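Local coordinates for protein SAM-dependent methyltransferase (Exiguobacterium sibiricum 255-15, PDB 3D2L) that probably transfers methyl groups from S-adenosylmethionine, as expected of a methyltransferase with a Rossmann-like catalytic domain, at residues F7-D12 and A70-M75; P21-W26 and T101-S106; T58-S63 and R89-P94. One frame throughout, in Å; residues are numbered along the deposited sequence.

Interaction 1 (F7-D12 and A70-M75)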
ATOM      1  N   PHE A   7      11.344  12.502 -10.275  1.00 59.52           N
ATOM      2  CA  PHE A   7       9.997  12.184 -10.751  1.00 58.43           C
ATOM      3  C   PHE A   7       9.055  11.719  -9.636  1.00 55.94           C
ATOM      4  O   PHE A   7       7.876  12.065  -9.656  1.00 55.26           O
ATOM      5  CB  PHE A   7      10.067  11.110 -11.860  1.00 58.05           C
ATOM      6  CG  PHE A   7       8.713  10.566 -12.274  1.00 60.07           C
ATOM      7  CD1 PHE A   7       7.918  11.251 -13.188  1.00 59.89           C
ATOM      8  CD2 PHE A   7       8.237   9.372 -11.753  1.00 59.47           C
ATOM      9  CE1 PHE A   7       6.662  10.758 -13.563  1.00 55.82           C
ATOM     10  CE2 PHE A   7       6.987   8.874 -12.130  1.00 61.05           C
ATOM     11  CZ  PHE A   7       6.203   9.570 -13.041  1.00 55.63           C
ATOM     12  N   ALA A   8       9.576  10.947  -8.675  1.00 53.05           N
ATOM     13  CA  ALA A   8       8.760  10.390  -7.595  1.00 52.70           C
ATOM     14  C   ALA A   8       7.884  11.410  -6.836  1.00 51.95           C
ATOM     15  O   ALA A   8       6.825  11.024  -6.322  1.00 53.66           O
ATOM     16  CB  ALA A   8       9.618   9.579  -6.623  1.00 54.26           C
ATOM     17  N   TYR A   9       8.280  12.684  -6.779  1.00 52.41           N
ATOM     18  CA  TYR A   9       7.415  13.714  -6.132  1.00 53.49           C
ATOM     19  C   TYR A   9       6.018  13.921  -6.763  1.00 54.19           C
ATOM     20  O   TYR A   9       5.083  14.401  -6.091  1.00 53.65           O
ATOM     21  CB  TYR A   9       8.136  15.057  -5.961  1.00 52.52           C
ATOM     22  CG  TYR A   9       9.104  14.988  -4.798  1.00 59.76           C
ATOM     23  CD1 TYR A   9       8.626  14.881  -3.472  1.00 59.28           C
ATOM     24  CD2 TYR A   9      10.485  14.998  -5.005  1.00 58.70           C
ATOM     25  CE1 TYR A   9       9.505  14.794  -2.383  1.00 53.72           C
ATOM     26  CE2 TYR A   9      11.372  14.922  -3.922  1.00 59.65           C
ATOM     27  CZ  TYR A   9      10.876  14.813  -2.616  1.00 58.19           C
ATOM     28  OH  TYR A   9      11.759  14.720  -1.557  1.00 60.78           O
ATOM     29  N   VAL A  10       5.864  13.544  -8.027  1.00 52.72           N
ATOM     30  CA  VAL A  10       4.566  13.656  -8.671  1.00 53.09           C
ATOM     31  C   VAL A  10       3.542  12.758  -7.940  1.00 52.45           C
ATOM     32  O   VAL A  10       2.325  13.037  -7.946  1.00 51.33           O
ATOM     33  CB  VAL A  10       4.626  13.312 -10.189  1.00 53.08           C
ATOM     34  CG1 VAL A  10       5.683  14.165 -10.865  1.00 49.13           C
ATOM     35  CG2 VAL A  10       4.856  11.801 -10.418  1.00 52.97           C
ATOM     36  N   TYR A  11       4.030  11.683  -7.317  1.00 52.32           N
ATOM     37  CA  TYR A  11       3.154  10.796  -6.553  1.00 53.01           C
ATOM     38  C   TYR A  11       2.739  11.455  -5.247  1.00 51.67           C
ATOM     39  O   TYR A  11       1.597  11.312  -4.823  1.00 52.45           O
ATOM     40  CB  TYR A  11       3.801   9.442  -6.287  1.00 54.66           C
ATOM     41  CG  TYR A  11       3.973   8.623  -7.534  1.00 58.84           C
ATOM     42  CD1 TYR A  11       2.856   8.129  -8.224  1.00 65.50           C
ATOM     43  CD2 TYR A  11       5.242   8.320  -8.027  1.00 65.86           C
ATOM     44  CE1 TYR A  11       3.007   7.360  -9.382  1.00 62.86           C
ATOM     45  CE2 TYR A  11       5.405   7.551  -9.180  1.00 67.66           C
ATOM     46  CZ  TYR A  11       4.285   7.078  -9.845  1.00 64.21           C
ATOM     47  OH  TYR A  11       4.452   6.317 -10.968  1.00 65.77           O
ATOM     48  N   ASP A  12       3.647  12.194  -4.622  1.00 48.59           N
ATOM     49  CA  ASP A  12       3.307  12.858  -3.368  1.00 47.57           C
ATOM     50  C   ASP A  12       2.259  13.939  -3.592  1.00 49.76           C
ATOM     51  O   ASP A  12       1.373  14.147  -2.743  1.00 48.97           O
ATOM     52  CB  ASP A  12       4.556  13.379  -2.673  1.00 45.16           C
ATOM     53  CG  ASP A  12       5.339  12.252  -1.983  1.00 44.23           C
ATOM     54  OD1 ASP A  12       4.957  11.081  -2.155  1.00 45.39           O
ATOM     55  OD2 ASP A  12       6.305  12.511  -1.248  1.00 36.98           O
ATOM     56  N   ALA A  70      11.562   8.954   0.069  1.00 28.04           N
ATOM     57  CA  ALA A  70      11.224   8.486   1.427  1.00 29.95           C
ATOM     58  C   ALA A  70      12.353   8.830   2.407  1.00 29.90           C
ATOM     59  O   ALA A  70      12.139   9.473   3.470  1.00 29.18           O
ATOM     60  CB  ALA A  70      10.917   6.977   1.423  1.00 27.70           C
ATOM     61  N   GLN A  71      13.566   8.465   2.025  1.00 30.23           N
ATOM     62  CA  GLN A  71      14.740   8.717   2.874  1.00 29.94           C
ATOM     63  C   GLN A  71      15.023  10.186   3.090  1.00 29.48           C
ATOM     64  O   GLN A  71      15.302  10.613   4.202  1.00 27.58           O
ATOM     65  CB  GLN A  71      15.964   8.040   2.273  1.00 33.97           C
ATOM     66  CG  GLN A  71      17.248   8.295   3.019  1.00 31.32           C
ATOM     67  CD  GLN A  71      18.398   7.623   2.349  1.00 31.80           C
ATOM     68  OE1 GLN A  71      18.263   6.482   1.886  1.00 35.28           O
ATOM     69  NE2 GLN A  71      19.540   8.320   2.256  1.00 26.76           N
ATOM     70  N   GLU A  72      14.977  10.976   2.021  1.00 32.47           N
ATOM     71  CA  GLU A  72      15.201  12.406   2.144  1.00 32.66           C
ATOM     72  C   GLU A  72      14.196  13.063   3.089  1.00 32.56           C
ATOM     73  O   GLU A  72      14.578  13.881   3.911  1.00 31.02           O
ATOM     74  CB  GLU A  72      15.260  13.054   0.763  1.00 32.22           C
ATOM     75  CG  GLU A  72      16.592  12.696   0.071  1.00 42.50           C
ATOM     76  CD  GLU A  72      16.801  13.328  -1.320  1.00 43.93           C
ATOM     77  OE1 GLU A  72      15.846  13.364  -2.130  1.00 55.83           O
ATOM     78  OE2 GLU A  72      17.959  13.714  -1.607  1.00 56.09           O
ATOM     79  N   LYS A  73      12.930  12.656   3.003  1.00 31.72           N
ATOM     80  CA  LYS A  73      11.898  13.160   3.884  1.00 31.63           C
ATOM     81  C   LYS A  73      12.166  12.759   5.330  1.00 32.66           C
ATOM     82  O   LYS A  73      12.026  13.591   6.229  1.00 31.23           O
ATOM     83  CB  LYS A  73      10.525  12.673   3.401  1.00 32.67           C
ATOM     84  CG  LYS A  73      10.135  13.273   2.065  1.00 32.45           C
ATOM     85  CD  LYS A  73       8.670  12.967   1.720  1.00 38.52           C
ATOM     86  CE  LYS A  73       8.317  11.495   1.594  1.00 34.91           C
ATOM     87  NZ  LYS A  73       6.820  11.309   1.524  1.00 32.92           N
ATOM     88  N   ALA A  74      12.584  11.500   5.556  1.00 28.36           N
ATOM     89  CA  ALA A  74      12.941  11.035   6.903  1.00 27.66           C
ATOM     90  C   ALA A  74      14.115  11.854   7.454  1.00 30.29           C
ATOM     91  O   ALA A  74      14.078  12.353   8.580  1.00 31.31           O
ATOM     92  CB  ALA A  74      13.281   9.494   6.913  1.00 23.07           C
HETATM   93  N   MSE A  75      15.163  12.027   6.659  1.00 29.09           N
HETATM   94  CA  MSE A  75      16.308  12.812   7.136  1.00 31.00           C
HETATM   95  C   MSE A  75      15.931  14.273   7.436  1.00 29.51           C
HETATM   96  O   MSE A  75      16.389  14.858   8.414  1.00 29.82           O
HETATM   97  CB  MSE A  75      17.457  12.802   6.113  1.00 31.30           C
HETATM   98  CG  MSE A  75      17.992  11.412   5.719  1.00 31.48           C
HETATM   99 SE   MSE A  75      18.560  10.280   7.198  0.75 37.33          SE
HETATM  100  CE  MSE A  75      20.191  11.256   7.737  1.00 35.18           C
TER

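Interaction 2 (P21-W26 and T101-S106)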
ATOM      1  N   PRO A  21      -3.182   9.698   8.015  1.00 31.35           N
ATOM      2  CA  PRO A  21      -3.366   9.475   9.436  1.00 31.55           C
ATOM      3  C   PRO A  21      -4.522   8.535   9.824  1.00 33.47           C
ATOM      4  O   PRO A  21      -4.534   8.003  10.933  1.00 35.14           O
ATOM      5  CB  PRO A  21      -3.569  10.890   9.975  1.00 33.35           C
ATOM      6  CG  PRO A  21      -2.837  11.742   9.023  1.00 32.79           C
ATOM      7  CD  PRO A  21      -3.156  11.132   7.697  1.00 35.09           C
ATOM      8  N   GLU A  22      -5.498   8.353   8.945  1.00 33.33           N
ATOM      9  CA  GLU A  22      -6.586   7.412   9.185  1.00 34.33           C
ATOM     10  C   GLU A  22      -6.070   5.961   9.122  1.00 32.81           C
ATOM     11  O   GLU A  22      -6.544   5.085   9.856  1.00 32.92           O
ATOM     12  CB  GLU A  22      -7.670   7.600   8.141  1.00 36.16           C
ATOM     13  CG  GLU A  22      -8.402   8.920   8.225  1.00 45.03           C
ATOM     14  CD  GLU A  22      -9.693   8.816   9.000  1.00 56.17           C
ATOM     15  OE1 GLU A  22     -10.530   7.939   8.644  1.00 53.56           O
ATOM     16  OE2 GLU A  22      -9.886   9.637   9.928  1.00 61.67           O
ATOM     17  N   TRP A  23      -5.127   5.687   8.233  1.00 33.18           N
ATOM     18  CA  TRP A  23      -4.530   4.338   8.206  1.00 32.09           C
ATOM     19  C   TRP A  23      -3.699   4.114   9.457  1.00 31.38           C
ATOM     20  O   TRP A  23      -3.733   3.044  10.043  1.00 30.45           O
ATOM     21  CB  TRP A  23      -3.642   4.122   6.983  1.00 34.96           C
ATOM     22  CG  TRP A  23      -4.342   3.790   5.715  1.00 27.68           C
ATOM     23  CD1 TRP A  23      -4.517   2.541   5.189  1.00 33.91           C
ATOM     24  CD2 TRP A  23      -4.917   4.704   4.777  1.00 29.91           C
ATOM     25  NE1 TRP A  23      -5.204   2.623   4.010  1.00 30.09           N
ATOM     26  CE2 TRP A  23      -5.428   3.937   3.710  1.00 33.07           C
ATOM     27  CE3 TRP A  23      -5.052   6.102   4.733  1.00 34.02           C
ATOM     28  CZ2 TRP A  23      -6.064   4.515   2.605  1.00 36.89           C
ATOM     29  CZ3 TRP A  23      -5.683   6.678   3.627  1.00 35.68           C
ATOM     30  CH2 TRP A  23      -6.170   5.890   2.583  1.00 37.29           C
ATOM     31  N   VAL A  24      -2.950   5.138   9.858  1.00 33.17           N
ATOM     32  CA  VAL A  24      -2.103   5.067  11.039  1.00 31.72           C
ATOM     33  C   VAL A  24      -2.953   4.880  12.284  1.00 31.62           C
ATOM     34  O   VAL A  24      -2.604   4.066  13.149  1.00 35.42           O
ATOM     35  CB  VAL A  24      -1.198   6.326  11.162  1.00 34.07           C
ATOM     36  CG1 VAL A  24      -0.415   6.314  12.461  1.00 32.84           C
ATOM     37  CG2 VAL A  24      -0.265   6.379   9.987  1.00 29.96           C
ATOM     38  N   ALA A  25      -4.084   5.585  12.382  1.00 31.09           N
ATOM     39  CA  ALA A  25      -4.955   5.435  13.546  1.00 30.97           C
ATOM     40  C   ALA A  25      -5.449   3.991  13.652  1.00 31.83           C
ATOM     41  O   ALA A  25      -5.571   3.447  14.743  1.00 28.91           O
ATOM     42  CB  ALA A  25      -6.130   6.454  13.513  1.00 31.59           C
ATOM     43  N   TRP A  26      -5.663   3.353  12.502  1.00 31.57           N
ATOM     44  CA  TRP A  26      -6.097   1.948  12.438  1.00 31.64           C
ATOM     45  C   TRP A  26      -4.993   0.989  12.893  1.00 29.80           C
ATOM     46  O   TRP A  26      -5.236   0.076  13.673  1.00 29.10           O
ATOM     47  CB  TRP A  26      -6.571   1.622  11.010  1.00 32.44           C
ATOM     48  CG  TRP A  26      -6.815   0.164  10.750  1.00 31.51           C
ATOM     49  CD1 TRP A  26      -7.725  -0.619  11.353  1.00 35.52           C
ATOM     50  CD2 TRP A  26      -6.154  -0.656   9.789  1.00 31.06           C
ATOM     51  NE1 TRP A  26      -7.652  -1.888  10.869  1.00 30.37           N
ATOM     52  CE2 TRP A  26      -6.700  -1.948   9.902  1.00 29.94           C
ATOM     53  CE3 TRP A  26      -5.142  -0.434   8.857  1.00 32.41           C
ATOM     54  CZ2 TRP A  26      -6.307  -3.013   9.089  1.00 35.11           C
ATOM     55  CZ3 TRP A  26      -4.734  -1.511   8.043  1.00 37.49           C
ATOM     56  CH2 TRP A  26      -5.332  -2.782   8.170  1.00 34.63           C
ATOM     57  N   THR A 101       2.870  -4.265   7.753  1.00 28.31           N
ATOM     58  CA  THR A 101       1.791  -3.491   7.203  1.00 28.24           C
ATOM     59  C   THR A 101       1.946  -3.380   5.689  1.00 27.98           C
ATOM     60  O   THR A 101       3.033  -3.118   5.167  1.00 28.46           O
ATOM     61  CB  THR A 101       1.664  -2.065   7.849  1.00 29.75           C
ATOM     62  OG1 THR A 101       2.925  -1.365   7.770  1.00 29.99           O
ATOM     63  CG2 THR A 101       1.246  -2.209   9.314  1.00 27.53           C
ATOM     64  N   ILE A 102       0.829  -3.534   4.991  1.00 27.59           N
ATOM     65  CA  ILE A 102       0.810  -3.414   3.532  1.00 28.98           C
ATOM     66  C   ILE A 102      -0.384  -2.543   3.241  1.00 30.65           C
ATOM     67  O   ILE A 102      -1.507  -3.003   3.054  1.00 30.85           O
ATOM     68  CB  ILE A 102       0.695  -4.766   2.806  1.00 28.72           C
ATOM     69  CG1 ILE A 102       1.580  -5.819   3.451  1.00 29.65           C
ATOM     70  CG2 ILE A 102       1.038  -4.574   1.358  1.00 25.19           C
ATOM     71  CD1 ILE A 102       1.591  -7.136   2.657  1.00 30.05           C
ATOM     72  N   LEU A 103      -0.111  -1.256   3.181  1.00 32.73           N
ATOM     73  CA  LEU A 103      -1.147  -0.253   3.187  1.00 31.20           C
ATOM     74  C   LEU A 103      -1.470   0.404   1.875  1.00 32.57           C
ATOM     75  O   LEU A 103      -0.698   0.350   0.917  1.00 31.76           O
ATOM     76  CB  LEU A 103      -0.746   0.838   4.202  1.00 30.21           C
ATOM     77  CG  LEU A 103      -0.394   0.413   5.618  1.00 29.75           C
ATOM     78  CD1 LEU A 103       0.025   1.675   6.419  1.00 29.62           C
ATOM     79  CD2 LEU A 103      -1.546  -0.298   6.289  1.00 31.56           C
ATOM     80  N   CYS A 104      -2.669   1.003   1.856  1.00 31.83           N
ATOM     81  CA  CYS A 104      -3.170   1.788   0.731  1.00 30.65           C
ATOM     82  C   CYS A 104      -3.210   1.008  -0.578  1.00 27.90           C
ATOM     83  O   CYS A 104      -2.721   1.461  -1.593  1.00 28.61           O
ATOM     84  CB  CYS A 104      -2.345   3.044   0.581  1.00 31.09           C
ATOM     85  SG  CYS A 104      -2.215   3.968   2.180  1.00 35.79           S
ATOM     86  N   ASP A 105      -3.835  -0.162  -0.532  1.00 29.23           N
ATOM     87  CA  ASP A 105      -4.006  -1.032  -1.702  1.00 25.89           C
ATOM     88  C   ASP A 105      -2.720  -1.431  -2.429  1.00 27.35           C
ATOM     89  O   ASP A 105      -2.744  -1.884  -3.591  1.00 25.21           O
ATOM     90  CB  ASP A 105      -5.108  -0.536  -2.679  1.00 26.82           C
ATOM     91  CG  ASP A 105      -4.890   0.893  -3.188  1.00 33.21           C
ATOM     92  OD1 ASP A 105      -5.318   1.822  -2.491  1.00 27.87           O
ATOM     93  OD2 ASP A 105      -4.340   1.085  -4.293  1.00 28.25           O
ATOM     94  N   SER A 106      -1.589  -1.336  -1.727  1.00 29.06           N
ATOM     95  CA  SER A 106      -0.316  -1.760  -2.279  0.50 29.08           C
ATOM     96  C   SER A 106      -0.327  -3.251  -2.640  1.00 27.77           C
ATOM     97  O   SER A 106       0.318  -3.686  -3.613  1.00 28.78           O
ATOM     98  CB  SER A 106       0.781  -1.513  -1.267  0.50 29.59           C
ATOM     99  OG  SER A 106       2.016  -1.773  -1.874  0.50 29.14           O
TER

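Interaction 3 (T58-S63 and R89-P94)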
ATOM      1  N   THR A  58      10.551  -0.043   9.544  1.00 30.31           N
ATOM      2  CA  THR A  58      11.421  -0.286   8.421  1.00 30.71           C
ATOM      3  C   THR A  58      10.505  -0.293   7.211  1.00 32.86           C
ATOM      4  O   THR A  58       9.437  -0.926   7.257  1.00 33.47           O
ATOM      5  CB  THR A  58      12.120  -1.637   8.532  1.00 33.60           C
ATOM      6  OG1 THR A  58      12.950  -1.639   9.682  1.00 35.90           O
ATOM      7  CG2 THR A  58      12.945  -1.904   7.328  1.00 32.78           C
ATOM      8  N   GLY A  59      10.872   0.464   6.170  1.00 30.47           N
ATOM      9  CA  GLY A  59      10.120   0.506   4.939  1.00 29.81           C
ATOM     10  C   GLY A  59      10.765  -0.278   3.803  1.00 30.47           C
ATOM     11  O   GLY A  59      11.978  -0.285   3.622  1.00 29.37           O
ATOM     12  N   VAL A  60       9.943  -0.907   2.976  1.00 28.65           N
ATOM     13  CA  VAL A  60      10.418  -1.690   1.853  1.00 31.91           C
ATOM     14  C   VAL A  60       9.558  -1.414   0.620  1.00 31.89           C
ATOM     15  O   VAL A  60       8.343  -1.319   0.718  1.00 31.83           O
ATOM     16  CB  VAL A  60      10.330  -3.198   2.203  1.00 35.37           C
ATOM     17  CG1 VAL A  60      10.437  -4.036   0.990  1.00 39.45           C
ATOM     18  CG2 VAL A  60      11.399  -3.587   3.244  1.00 35.40           C
ATOM     19  N   ASP A  61      10.202  -1.228  -0.533  1.00 34.63           N
ATOM     20  CA  ASP A  61       9.502  -1.045  -1.815  1.00 36.18           C
ATOM     21  C   ASP A  61      10.407  -1.525  -2.968  1.00 34.45           C
ATOM     22  O   ASP A  61      11.627  -1.600  -2.824  1.00 31.43           O
ATOM     23  CB  ASP A  61       9.168   0.417  -2.000  1.00 35.97           C
ATOM     24  CG  ASP A  61       8.103   0.645  -3.029  1.00 40.29           C
ATOM     25  OD1 ASP A  61       6.914   0.442  -2.709  1.00 42.00           O
ATOM     26  OD2 ASP A  61       8.432   1.103  -4.133  1.00 37.07           O
ATOM     27  N   LEU A  62       9.826  -1.842  -4.119  1.00 35.29           N
ATOM     28  CA  LEU A  62      10.634  -2.230  -5.275  1.00 35.94           C
ATOM     29  C   LEU A  62      11.246  -1.023  -5.993  1.00 35.83           C
ATOM     30  O   LEU A  62      12.165  -1.199  -6.769  1.00 35.91           O
ATOM     31  CB  LEU A  62       9.847  -3.092  -6.290  1.00 37.53           C
ATOM     32  CG  LEU A  62       9.925  -4.612  -6.160  1.00 40.92           C
ATOM     33  CD1 LEU A  62       8.943  -5.281  -7.119  1.00 38.65           C
ATOM     34  CD2 LEU A  62      11.361  -5.126  -6.411  1.00 43.05           C
ATOM     35  N   SER A  63      10.791   0.197  -5.703  1.00 34.83           N
ATOM     36  CA  SER A  63      11.262   1.399  -6.410  1.00 34.52           C
ATOM     37  C   SER A  63      12.344   2.203  -5.709  1.00 33.50           C
ATOM     38  O   SER A  63      12.086   2.866  -4.716  1.00 33.89           O
ATOM     39  CB  SER A  63      10.092   2.350  -6.661  1.00 36.69           C
ATOM     40  OG  SER A  63      10.510   3.505  -7.377  1.00 37.63           O
ATOM     41  N   ARG A  89       6.975 -10.072  -2.296  1.00 30.28           N
ATOM     42  CA  ARG A  89       6.921 -11.535  -2.282  1.00 30.90           C
ATOM     43  C   ARG A  89       8.140 -12.269  -1.810  1.00 32.58           C
ATOM     44  O   ARG A  89       8.093 -13.494  -1.722  1.00 30.85           O
ATOM     45  CB  ARG A  89       6.555 -12.188  -3.574  1.00 33.30           C
ATOM     46  CG  ARG A  89       6.799 -11.571  -4.736  1.00 35.47           C
ATOM     47  CD  ARG A  89       5.492 -11.179  -5.350  1.00 38.27           C
ATOM     48  NE  ARG A  89       5.675 -11.554  -6.732  1.00 48.37           N
ATOM     49  CZ  ARG A  89       6.156 -10.788  -7.703  1.00 53.37           C
ATOM     50  NH1 ARG A  89       6.462  -9.520  -7.480  1.00 61.66           N
ATOM     51  NH2 ARG A  89       6.291 -11.322  -8.931  1.00 48.58           N
ATOM     52  N   GLU A  90       9.223 -11.561  -1.551  1.00 35.75           N
ATOM     53  CA  GLU A  90      10.441 -12.195  -1.094  1.00 40.62           C
ATOM     54  C   GLU A  90      11.101 -11.342  -0.055  1.00 40.35           C
ATOM     55  O   GLU A  90      12.288 -11.059  -0.144  1.00 42.37           O
ATOM     56  CB  GLU A  90      11.376 -12.495  -2.291  1.00 39.90           C
ATOM     57  CG  GLU A  90      11.554 -11.324  -3.225  1.00 46.17           C
ATOM     58  CD  GLU A  90      12.453 -11.600  -4.440  1.00 49.43           C
ATOM     59  OE1 GLU A  90      12.370 -12.708  -5.024  1.00 56.71           O
ATOM     60  OE2 GLU A  90      13.206 -10.666  -4.836  1.00 54.65           O
ATOM     61  N   LEU A  91      10.337 -10.931   0.958  1.00 41.25           N
ATOM     62  CA  LEU A  91      10.906 -10.110   2.023  1.00 42.19           C
ATOM     63  C   LEU A  91      11.973 -10.840   2.771  1.00 45.37           C
ATOM     64  O   LEU A  91      11.883 -12.044   3.001  1.00 44.96           O
ATOM     65  CB  LEU A  91       9.893  -9.721   3.081  1.00 42.75           C
ATOM     66  CG  LEU A  91       8.729  -8.884   2.651  1.00 46.22           C
ATOM     67  CD1 LEU A  91       7.877  -8.697   3.899  1.00 45.50           C
ATOM     68  CD2 LEU A  91       9.280  -7.570   2.073  1.00 50.19           C
ATOM     69  N   GLU A  92      12.964 -10.089   3.211  1.00 45.16           N
ATOM     70  CA  GLU A  92      14.002 -10.687   4.000  1.00 46.07           C
ATOM     71  C   GLU A  92      14.652  -9.598   4.823  1.00 46.05           C
ATOM     72  O   GLU A  92      15.360  -8.741   4.291  1.00 47.79           O
ATOM     73  CB  GLU A  92      14.990 -11.438   3.116  1.00 45.56           C
ATOM     74  CG  GLU A  92      15.918 -12.336   3.936  1.00 52.63           C
ATOM     75  CD  GLU A  92      16.563 -13.429   3.111  1.00 47.13           C
ATOM     76  OE1 GLU A  92      16.383 -13.449   1.871  1.00 53.29           O
ATOM     77  OE2 GLU A  92      17.241 -14.264   3.721  1.00 43.54           O
ATOM     78  N   LEU A  93      14.345  -9.614   6.119  1.00 44.92           N
ATOM     79  CA  LEU A  93      14.882  -8.654   7.065  1.00 46.42           C
ATOM     80  C   LEU A  93      15.665  -9.420   8.105  1.00 47.36           C
ATOM     81  O   LEU A  93      15.296 -10.532   8.462  1.00 46.32           O
ATOM     82  CB  LEU A  93      13.757  -7.833   7.684  1.00 46.26           C
ATOM     83  CG  LEU A  93      13.073  -6.920   6.666  1.00 44.91           C
ATOM     84  CD1 LEU A  93      11.771  -6.386   7.209  1.00 43.84           C
ATOM     85  CD2 LEU A  93      14.009  -5.757   6.226  1.00 46.11           C
ATOM     86  N   PRO A  94      16.775  -8.841   8.568  1.00 50.82           N
ATOM     87  CA  PRO A  94      17.626  -9.515   9.546  1.00 52.78           C
ATOM     88  C   PRO A  94      17.094  -9.449  10.969  1.00 54.21           C
ATOM     89  O   PRO A  94      17.207 -10.431  11.710  1.00 56.81           O
ATOM     90  CB  PRO A  94      18.950  -8.754   9.432  1.00 53.89           C
ATOM     91  CG  PRO A  94      18.553  -7.370   8.974  1.00 50.95           C
ATOM     92  CD  PRO A  94      17.309  -7.524   8.167  1.00 50.60           C
TER

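Interaction 1 (F7-D12 and A70-M75)
Y9 and D12 lie about one helical turn apart at the start of the chain and face E72 and K73 of helix 64-76. In 7-12 V10 N is bonded to F7 O and Y11 N to A8 O, and 70-75 keeps regular alpha-helical bonds such as A74 N to A70 O at 2.9 Å. Helix 64-76 is the alpha part that follows strand 56-61 in the Rossmann-like fold of class I methyltransferases, and the N-terminal segment lies against it. Because the backbones stay well apart, long side chains have to bridge the gap at the surface.

A salt bridge carries the contact. D12 and K73 reach toward each other from opposite directions, and K73 NZ donates to D12 OD2 over 3.1 Å. The ammonium sits on the syn side of that oxygen but 35° out of the carboxylate plane. A bend in the lysine chain at chi3 (-61°) lays its end beside the acceptor, with K73 CE 3.6 Å from D12 OD2. The other carboxylate oxygen, D12 OD1, is bonded to T44 OG1 in the glycine-rich loop after the first strand, which fixes the rotation of the group. Lysine suits the bridge because its methylenes can lean on L49 while the charge goes on to the acid.

Y9 adds a looser contact. Its side chain also touches I69, and the end of it reaches the second helix, where Y9 OH comes 4.2 Å from K73 CG, an approach to a methylene without polar bonding. Beside it is E72, whose OE1 is taken by Q6 NE2; Y9 OH stays 4.3 Å from E72 OE1, too far for a hydrogen bond.

Interaction 2 (P21-W26 and T101-S106)
C104 sets its sulfur over the indole of W23, and this sulfur-aromatic contact joins helix 20-30 to the turn that leaves strand 97-102. C104 SG stands 3.7 Å from the centroid of the W23 five-membered ring, only 15° off the ring normal, and its closest ring atom is W23 CE2 at 3.6 Å. A thiol suits the place, being polarisable and small enough to settle on a flat face. It is presented by a type I' turn from L103 to S106, in which C104 and D105 both take left-handed helical backbone angles.

The apolar contacts belong to L103. Its CD2 methyl meets the edge of the W26 ring, 3.8 Å from W26 CZ3 and near the ring plane, and approaches W23 obliquely, 4.3 Å from W23 CD1. The second indole swings out to the leucine because chi1 of W26 (170°) puts CG across from the backbone N, while F237 packs edge-to-face with it.

Polar bonds run through a shared third party: the carboxylate of D136 accepts W23 NE1 on OD2 and C104 N on OD1. Were W23 exchanged for an alanine, C104 SG would probably lose the ring face it rests on and D136 OD2 its indole donor.

The turn follows the fourth strand of a class I methyltransferase sheet, the C-terminal ends of whose parallel strands commonly border the cofactor site. A soft sulfur on a ring face gives little directional hold by itself, so the two-pronged grip of D136 is likely to fix the indole and the turn relative to each other.

Interaction 3 (T58-S63 and R89-P94)
V60 and L91 meet at a slant, the valine pointing from its strand to the loop and the leucine bringing only the end of its side chain over. The touching branches are V60 CG1 and L91 CD2, 3.9 Å apart. CG1 lies anti to the valine backbone N (chi1 164°), which carries this methyl out to the leucine. A beta-branched residue suits the extended strand here, and the longer leucine spans the remaining gap. Both residues are buried.

T58 and L93 meet differently, passing alongside and heading opposite ways, until T58 CG2 comes 4.1 Å from L93 CD2. The threonine turns its methyl to the leucine, so the meeting is between carbons and the hydroxyl takes no part. In both leucines CD1 extends away from CA, and CD2 is the branch that touches the strand. Both leucines also pack on L126 of helix 113-126.

The two pairs arise from alternation. Strand 56-61 lies inside the parallel part of the Rossmann-like sheet, with backbone bonds from T58 and V60 to strand 36-40 and from G59 to strand 82-85. With those edges taken, 89-94 runs antiparallel to it over a face of the sheet, its CA atoms 8.4 Å away at V60 and L91 and 9.2 Å away at T58 and L93. G59, between the two contact residues, has no side chain, and E92 between the leucines is exposed.

Past V60 the strand ends at D61, which probably corresponds to the acid that class I methyltransferases usually carry here for the ribose of the cofactor, though none is bound in this structure; D61 OD1 accepts from G43 N. S63 then N-caps helix 64-76.

From the N terminus, helix 9-14 is the first element, and interaction 1 brings it back to helix 64-76, closing a loop that passes through the first two strands. Helix 20-30 lies inside that loop, yet its own partner, the end of strand 97-102, comes after it, so interactions 1 and 2 cross. Interaction 3 joins 58-63 to 89-94 and is nested within the loop closed by interaction 2, while it crosses interaction 1. Interactions 2 and 3 reach the same seven-stranded sheet, their centres about 17 Å apart. Strand 56-61 and helix 64-76 follow each other directly, so interactions 1 and 3 tie the N-terminal helix and the 89-94 loop to one strand-helix unit.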